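PDB 5Y15: dual specificity phosphatase 28, which is an atypical dual-specificity protein phosphatase that hydrolyses a synthetic aryl phosphate in vitro but has almost no detectable activity on phosphotyrosine. Local coordinates for residues R42-P45 with S46-L49. The protein carries 2 engineered substitutions. Sequence-based numbering, arbitrary orientation.
Sequences RVAP and SLFL
The ring of Phe-48 lies against the root of Arg-42 in the antiparallel non-hydrogen-bonded pair these two residues form: its CD2 approaches Arg-42 CA obliquely at 3.5 Å, and CE2 meets Arg-42 CB at 3.8 Å. CG of Arg-42 stands anti to the backbone N (chi1 -162°), and from there the chain, extended as far as NE, leads away from the ring. The guanidinium sits off beside the turn, its plane 83° from that of the ring, with Ala-44 C and Pro-45 N beneath the rim of one face. On the other side of the hairpin the packing is aliphatic. Val-43 CG1 touches Leu-47 CD2 at 3.8 Å, CG2 of the same valine reaches Leu-49 CB at 3.7 Å, and helices 130-142 and 147-157 close over this apolar group. Leu-47 O receives two N-H groups, a good bond from Val-43 N (2.9 Å) and a weak, longer one from Ala-44 N (3.4 Å). Round the type II turn from Ala-44 to Leu-47, Leu-47 N returns a 3.0 Å bond to Ala-44 O. Ser-46 OG bonds Gly-118 O, tying the turn to the residue just before strand 119-123. With Val-43 and Ala-44 both set against Leu-47, this is a classic beta bulge, here in the hairpin at one edge of the mixed sheet of the protein tyrosine phosphatase fold.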
loop_
_atom_site.group_PDB
_atom_site.type_symbol
_atom_site.label_atom_id
_atom_site.label_comp_id
_atom_site.label_asym_id
_atom_site.label_seq_id
_atom_site.Cartn_x
_atom_site.Cartn_y
_atom_site.Cartn_z
ATOM N N ARG A 42 -15.676 13.206 0.110
ATOM C CA ARG A 42 -16.063 12.034 -0.673
ATOM C C ARG A 42 -15.909 12.359 -2.156
ATOM O O ARG A 42 -16.509 13.323 -2.645
ATOM C CB ARG A 42 -17.508 11.652 -0.352
ATOM C CG ARG A 42 -17.941 10.250 -0.742
ATOM C CD ARG A 42 -19.464 10.150 -0.644
ATOM N NE ARG A 42 -20.004 8.797 -0.817
ATOM C CZ ARG A 42 -20.597 8.359 -1.928
ATOM N NH1 ARG A 42 -20.711 9.163 -2.984
ATOM N NH2 ARG A 42 -21.075 7.114 -1.991
ATOM N N VAL A 43 -15.056 11.614 -2.861
ATOM C CA VAL A 43 -14.935 11.795 -4.311
ATOM C C VAL A 43 -15.911 10.888 -5.053
ATOM O O VAL A 43 -16.454 11.254 -6.098
ATOM C CB VAL A 43 -13.494 11.514 -4.770
ATOM C CG1 VAL A 43 -13.410 11.513 -6.289
ATOM C CG2 VAL A 43 -12.521 12.530 -4.174
ATOM N N ALA A 44 -16.048 9.673 -4.548
ATOM C CA ALA A 44 -16.814 8.610 -5.169
ATOM C C ALA A 44 -16.997 7.540 -4.109
ATOM O O ALA A 44 -16.375 7.612 -3.039
ATOM C CB ALA A 44 -16.081 8.066 -6.405
ATOM N N PRO A 45 -17.819 6.532 -4.366
ATOM C CA PRO A 45 -18.035 5.501 -3.343
ATOM C C PRO A 45 -16.731 4.897 -2.847
ATOM O O PRO A 45 -15.827 4.597 -3.630
ATOM C CB PRO A 45 -18.898 4.468 -4.077
ATOM C CG PRO A 45 -19.668 5.312 -5.035
ATOM C CD PRO A 45 -18.670 6.283 -5.548
ATOM N N SER A 46 -16.616 4.799 -1.528
ATOM C CA SER A 46 -15.492 4.184 -0.837
ATOM C C SER A 46 -14.158 4.905 -1.084
ATOM O O SER A 46 -13.096 4.361 -0.777
ATOM C CB SER A 46 -15.390 2.703 -1.213
ATOM O OG SER A 46 -16.368 1.947 -0.508
ATOM N N LEU A 47 -14.197 6.147 -1.559
ATOM C CA LEU A 47 -13.009 6.894 -1.955
ATOM C C LEU A 47 -13.088 8.331 -1.452
ATOM O O LEU A 47 -13.962 9.086 -1.889
ATOM C CB LEU A 47 -12.880 6.889 -3.480
ATOM C CG LEU A 47 -11.768 7.770 -4.025
ATOM C CD1 LEU A 47 -10.405 7.113 -3.701
ATOM C CD2 LEU A 47 -11.977 8.029 -5.528
ATOM N N PHE A 48 -12.167 8.719 -0.561
ATOM C CA PHE A 48 -12.088 10.076 -0.022
ATOM C C PHE A 48 -10.721 10.697 -0.284
ATOM O O PHE A 48 -9.695 10.020 -0.222
ATOM C CB PHE A 48 -12.320 10.108 1.485
ATOM C CG PHE A 48 -13.622 9.523 1.904
ATOM C CD1 PHE A 48 -13.755 8.151 2.073
ATOM C CD2 PHE A 48 -14.726 10.338 2.113
ATOM C CE1 PHE A 48 -14.958 7.602 2.467
ATOM C CE2 PHE A 48 -15.942 9.795 2.507
ATOM C CZ PHE A 48 -16.057 8.423 2.684
ATOM N N LEU A 49 -10.723 12.008 -0.505
ATOM C CA LEU A 49 -9.537 12.810 -0.722
ATOM C C LEU A 49 -9.382 13.754 0.468
ATOM O O LEU A 49 -10.376 14.198 1.049
ATOM C CB LEU A 49 -9.661 13.610 -2.024
ATOM C CG LEU A 49 -8.494 14.489 -2.474
ATOM C CD1 LEU A 49 -8.568 14.660 -3.947
ATOM C CD2 LEU A 49 -8.456 15.858 -1.796
#